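Local coordinates for protein leucyl aminopeptidase (Trypanosoma brucei brucei, PDB 5NTD) that probably removes N-terminal amino acids, leucine among them, from peptides as a manganese-bound M17 leucyl aminopeptidase that binds the inhibitor bestatin, at residues G254-V259 with L378-F383; T224-A229 with A266-T271. All coordinates share one frame; numbering follows the deposited sequence.

Interaction 1: G254-V259 with L378-F383; sequences GGIYSV and LGDGVF
Gly-255 and Asp-380 meet where two helices run nearly antiparallel: the axes of 254-259 and 378-383 come within 8.1 Å at 147° between their directions, and the CA atoms of Gly-255 and Asp-380 are 6.0 Å apart. The contact is small and almost entirely polar. Asp-380 reaches across to the first turn of helix 254-260, where backbone N-H groups have no carbonyl of a preceding helical turn to bond. Asp-380 OD2 takes the main bond from Ile-256 N, at 2.9 Å with a fairly straight N-H...O angle of 158°. This donor comes to the anti side of OD2 and well out of the carboxylate plane. Gly-255 N is closer to Asp-380 OD2, at 2.7 Å, but it points badly and the bond is weak. One oxygen thus serves two successive amides. Gly-255 has no side chain in the way, so the carboxylate comes right up to the backbone. With chi1 at -86°, CG of Asp-380 stands anti to its own carbonyl carbon, and the short side chain projects toward the other helix. Ile-256 adds a little packing through its CG2 branch, 3.7 Å from Asp-380 OD2. A negative carboxylate here would probably interact favourably with the positive end of the helix dipole. Asp-380 OD1 is used as well, accepting a hydrogen bond from Lys-360 N, so the buried carboxylate also ties in a nearby loop. Helix 374-387 follows directly on the manganese ligand Glu-373. Its other side packs on strand 283-291, with Leu-378 and Val-382 touching Val-287. Ile-256 also touches Val-377 of helix 374-387, and Leu-248 of the preceding short helix 246-250.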
loop_
_atom_site.group_PDB
_atom_site.type_symbol
_atom_site.label_atom_id
_atom_site.label_comp_id
_atom_site.label_asym_id
_atom_site.label_seq_id
_atom_site.Cartn_x
_atom_site.Cartn_y
_atom_site.Cartn_z
ATOM N N GLY G 254 34.387 8.009 -4.276
ATOM C CA GLY G 254 33.567 6.842 -3.923
ATOM C C GLY G 254 32.075 7.083 -4.056
ATOM O O GLY G 254 31.304 6.151 -4.335
ATOM N N GLY G 255 31.666 8.326 -3.880
ATOM C CA GLY G 255 30.232 8.666 -3.941
ATOM C C GLY G 255 29.628 8.548 -5.314
ATOM O O GLY G 255 28.783 7.718 -5.584
ATOM N N ILE G 256 30.148 9.337 -6.228
ATOM C CA ILE G 256 29.705 9.273 -7.620
ATOM C C ILE G 256 30.012 7.913 -8.256
ATOM O O ILE G 256 29.239 7.410 -9.065
ATOM C CB ILE G 256 30.228 10.460 -8.496
ATOM C CG1 ILE G 256 29.641 10.373 -9.894
ATOM C CG2 ILE G 256 31.747 10.509 -8.545
ATOM C CD1 ILE G 256 29.779 11.653 -10.685
ATOM N N TYR G 257 31.147 7.347 -7.935
ATOM C CA TYR G 257 31.494 6.003 -8.471
ATOM C C TYR G 257 30.438 4.975 -8.049
ATOM O O TYR G 257 29.904 4.252 -8.876
ATOM C CB TYR G 257 32.910 5.526 -8.034
ATOM C CG TYR G 257 33.141 4.102 -8.432
ATOM C CD1 TYR G 257 33.289 3.755 -9.768
ATOM C CD2 TYR G 257 33.157 3.091 -7.487
ATOM C CE1 TYR G 257 33.454 2.432 -10.144
ATOM C CE2 TYR G 257 33.334 1.754 -7.856
ATOM C CZ TYR G 257 33.463 1.438 -9.182
ATOM O OH TYR G 257 33.630 0.128 -9.573
ATOM N N SER G 258 30.154 4.937 -6.764
ATOM C CA SER G 258 29.236 3.926 -6.206
ATOM C C SER G 258 27.816 4.078 -6.754
ATOM O O SER G 258 27.167 3.099 -7.098
ATOM C CB SER G 258 29.178 3.985 -4.698
ATOM O OG SER G 258 30.416 3.635 -4.127
ATOM N N VAL G 259 27.362 5.315 -6.870
ATOM C CA VAL G 259 26.023 5.609 -7.409
ATOM C C VAL G 259 25.913 5.172 -8.844
ATOM O O VAL G 259 24.920 4.544 -9.264
ATOM C CB VAL G 259 25.682 7.092 -7.299
ATOM C CG1 VAL G 259 24.459 7.431 -8.132
ATOM C CG2 VAL G 259 25.450 7.452 -5.856
ATOM N N LEU G 378 26.640 14.780 -5.359
ATOM C CA LEU G 378 26.945 16.180 -5.121
ATOM C C LEU G 378 28.013 16.362 -4.065
ATOM O O LEU G 378 28.772 17.335 -4.081
ATOM C CB LEU G 378 25.679 16.947 -4.725
ATOM C CG LEU G 378 24.651 17.114 -5.840
ATOM C CD1 LEU G 378 23.321 17.558 -5.276
ATOM C CD2 LEU G 378 25.139 18.116 -6.880
ATOM N N GLY G 379 28.036 15.459 -3.108
ATOM C CA GLY G 379 29.077 15.501 -2.049
ATOM C C GLY G 379 30.486 15.410 -2.639
ATOM O O GLY G 379 31.396 16.149 -2.275
ATOM N N ASP G 380 30.631 14.520 -3.589
ATOM C CA ASP G 380 31.891 14.389 -4.330
ATOM C C ASP G 380 32.144 15.628 -5.222
ATOM O O ASP G 380 33.248 16.102 -5.336
ATOM C CB ASP G 380 31.907 13.111 -5.156
ATOM C CG ASP G 380 32.384 11.910 -4.347
ATOM O OD1 ASP G 380 32.860 12.094 -3.202
ATOM O OD2 ASP G 380 32.340 10.779 -4.882
ATOM N N GLY G 381 31.083 16.118 -5.840
ATOM C CA GLY G 381 31.126 17.321 -6.692
ATOM C C GLY G 381 31.610 18.565 -5.963
ATOM O O GLY G 381 32.516 19.231 -6.416
ATOM N N VAL G 382 31.033 18.846 -4.817
ATOM C CA VAL G 382 31.401 20.063 -4.052
ATOM C C VAL G 382 32.769 19.935 -3.400
ATOM O O VAL G 382 33.496 20.913 -3.281
ATOM C CB VAL G 382 30.365 20.500 -2.997
ATOM C CG1 VAL G 382 29.027 20.761 -3.654
ATOM C CG2 VAL G 382 30.227 19.485 -1.875
ATOM N N PHE G 383 33.137 18.724 -3.002
ATOM C CA PHE G 383 34.508 18.508 -2.483
ATOM C C PHE G 383 35.530 18.728 -3.607
ATOM O O PHE G 383 36.530 19.408 -3.411
ATOM C CB PHE G 383 34.763 17.153 -1.887
ATOM C CG PHE G 383 36.096 17.075 -1.194
ATOM C CD1 PHE G 383 36.254 17.565 0.109
ATOM C CD2 PHE G 383 37.216 16.573 -1.850
ATOM C CE1 PHE G 383 37.507 17.502 0.763
ATOM C CE2 PHE G 383 38.449 16.510 -1.205
ATOM C CZ PHE G 383 38.598 16.982 0.093
#

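Interaction 2: T224-A229 with A266-T271; sequences TFTEIA and APRLVT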
loop_
_atom_site.group_PDB
_atom_site.type_symbol
_atom_site.label_atom_id
_atom_site.label_comp_id
_atom_site.label_asym_id
_atom_site.label_seq_id
_atom_site.Cartn_x
_atom_site.Cartn_y
_atom_site.Cartn_z
ATOM N N THR G 224 26.868 10.798 -23.708
ATOM C CA THR G 224 26.494 11.846 -24.677
ATOM C C THR G 224 26.505 13.246 -24.048
ATOM O O THR G 224 26.851 14.232 -24.701
ATOM C CB THR G 224 25.192 11.606 -25.409
ATOM O OG1 THR G 224 24.122 11.526 -24.477
ATOM C CG2 THR G 224 25.292 10.357 -26.215
ATOM N N PHE G 225 26.144 13.328 -22.777
ATOM C CA PHE G 225 26.184 14.621 -22.063
ATOM C C PHE G 225 27.655 15.096 -22.034
ATOM O O PHE G 225 27.965 16.251 -22.305
ATOM C CB PHE G 225 25.641 14.486 -20.659
ATOM C CG PHE G 225 25.142 15.775 -20.035
ATOM C CD1 PHE G 225 25.577 17.024 -20.429
ATOM C CD2 PHE G 225 24.240 15.698 -18.970
ATOM C CE1 PHE G 225 25.111 18.167 -19.810
ATOM C CE2 PHE G 225 23.762 16.853 -18.340
ATOM C CZ PHE G 225 24.210 18.087 -18.752
ATOM N N THR G 226 28.540 14.171 -21.730
ATOM C CA THR G 226 29.964 14.483 -21.704
ATOM C C THR G 226 30.454 14.964 -23.093
ATOM O O THR G 226 31.195 15.941 -23.191
ATOM C CB THR G 226 30.784 13.272 -21.249
ATOM O OG1 THR G 226 30.401 12.954 -19.904
ATOM C CG2 THR G 226 32.301 13.580 -21.279
ATOM N N GLU G 227 30.061 14.253 -24.126
ATOM C CA GLU G 227 30.469 14.613 -25.497
ATOM C C GLU G 227 29.955 15.983 -25.872
ATOM O O GLU G 227 30.628 16.751 -26.558
ATOM C CB GLU G 227 29.982 13.613 -26.533
ATOM C CG GLU G 227 30.773 12.324 -26.519
ATOM C CD GLU G 227 30.126 11.270 -27.416
ATOM O OE1 GLU G 227 29.816 11.613 -28.586
ATOM O OE2 GLU G 227 29.913 10.112 -26.963
ATOM N N ILE G 228 28.747 16.281 -25.441
ATOM C CA ILE G 228 28.155 17.602 -25.701
ATOM C C ILE G 228 28.987 18.701 -25.042
ATOM O O ILE G 228 29.281 19.725 -25.654
ATOM C CB ILE G 228 26.696 17.669 -25.243
ATOM C CG1 ILE G 228 25.839 16.832 -26.200
ATOM C CG2 ILE G 228 26.187 19.115 -25.209
ATOM C CD1 ILE G 228 24.505 16.416 -25.618
ATOM N N ALA G 229 29.358 18.472 -23.791
ATOM C CA ALA G 229 30.212 19.412 -23.067
ATOM C C ALA G 229 31.570 19.601 -23.785
ATOM O O ALA G 229 32.055 20.717 -23.952
ATOM C CB ALA G 229 30.442 18.951 -21.648
ATOM N N ALA G 266 29.232 4.505 -18.096
ATOM C CA ALA G 266 30.002 4.811 -16.869
ATOM C C ALA G 266 29.708 6.205 -16.326
ATOM O O ALA G 266 29.375 7.113 -17.079
ATOM C CB ALA G 266 31.483 4.669 -17.147
ATOM N N PRO G 267 29.868 6.393 -15.013
ATOM C CA PRO G 267 29.692 7.722 -14.473
ATOM C C PRO G 267 30.882 8.581 -14.828
ATOM O O PRO G 267 31.969 8.059 -15.070
ATOM C CB PRO G 267 29.662 7.495 -12.970
ATOM C CG PRO G 267 30.442 6.254 -12.774
ATOM C CD PRO G 267 30.178 5.409 -13.969
ATOM N N ARG G 268 30.660 9.884 -14.830
ATOM C CA ARG G 268 31.715 10.860 -15.099
ATOM C C ARG G 268 31.574 12.057 -14.208
ATOM O O ARG G 268 30.484 12.569 -14.029
ATOM C CB ARG G 268 31.663 11.308 -16.572
ATOM C CG ARG G 268 32.197 10.254 -17.533
ATOM C CD ARG G 268 31.315 10.172 -18.744
ATOM N NE ARG G 268 31.903 9.445 -19.863
ATOM C CZ ARG G 268 31.555 8.229 -20.259
ATOM N NH1 ARG G 268 30.624 7.533 -19.642
ATOM N NH2 ARG G 268 32.112 7.731 -21.345
ATOM N N LEU G 269 32.704 12.508 -13.716
ATOM C CA LEU G 269 32.825 13.826 -13.112
ATOM C C LEU G 269 33.481 14.739 -14.153
ATOM O O LEU G 269 34.661 14.630 -14.460
ATOM C CB LEU G 269 33.648 13.770 -11.855
ATOM C CG LEU G 269 33.442 14.911 -10.870
ATOM C CD1 LEU G 269 32.053 14.925 -10.264
ATOM C CD2 LEU G 269 34.480 14.797 -9.766
ATOM N N VAL G 270 32.682 15.648 -14.681
ATOM C CA VAL G 270 33.085 16.532 -15.754
ATOM C C VAL G 270 33.209 17.972 -15.247
ATOM O O VAL G 270 32.218 18.576 -14.841
ATOM C CB VAL G 270 32.097 16.501 -16.899
ATOM C CG1 VAL G 270 32.527 17.426 -18.023
ATOM C CG2 VAL G 270 31.950 15.098 -17.434
ATOM N N THR G 271 34.416 18.518 -15.291
ATOM C CA THR G 271 34.635 19.878 -14.839
ATOM C C THR G 271 35.055 20.780 -15.993
ATOM O O THR G 271 35.995 20.492 -16.727
ATOM C CB THR G 271 35.656 19.957 -13.694
ATOM O OG1 THR G 271 35.178 19.211 -12.553
ATOM C CG2 THR G 271 35.865 21.391 -13.252
#
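Thr-226 faces Arg-268 and Val-270 in a helix-on-sheet packing of the mixed alpha/beta catalytic domain. The helix segment 224-229 and the strand 268-271 run almost parallel, 16° apart, with axes 10.0 Å from each other. Thr-226 and Arg-268 cross at about a right angle. The hydroxyl of Thr-226 abuts the aliphatic part of the arginine: OG1 lies 3.1 Å from Arg-268 CD, a close approach without a hydrogen bond. The polar partner of this hydroxyl is in its own helix, since OG1 hydrogen-bonds to Thr-222 O. That suits its position beside the backbone N, anti to the carbonyl carbon (chi1 -63°). Val-270 meets the same threonine obliquely. Val-270 CG2 sits 3.6 Å from Thr-226 OG1 and 4.1 Å from Thr-226 CG2, so it touches both arms of the side chain. The other branch points to the next helical turn, where Val-270 CG1 is 4.5 Å from Ala-229 CB. Val-242 of strand 239-244 and Leu-341 of strand 334-344 also touch Thr-226, so it packs over three strands of the sheet. Arg-268 does not stretch straight out. Its chain bends at chi2 and brings the guanidinium back to the start of its own segment. There Arg-268 NH1 gives a hydrogen bond of 2.9 Å to Ala-266 O, a carbonyl that also accepts from Thr-222 OG1 at the beginning of helix 222-236.

From the N terminus the segments come in the order 224-229, 254-259, 266-271 and 378-383, so the two contacts cross. Interaction 2 closes a loop of 36 residues that holds strand 239-244, helix 246-250 and helix 254-260, the first partner of interaction 1. Interaction 1 closes a longer one of 118 residues, which includes the central strands 283-291 and 334-344. The two also touch directly: Ile-256 CD1 lies 3.5 Å from Arg-268 O and also packs on Leu-269. Leu-269 points away from helix 222-236, so strand 268-274 has that helix on one face and helix 254-260 near its other. Through helix 254-260, strand 268-274, which lies between 239-244 and 334-344, is joined to helix 374-387.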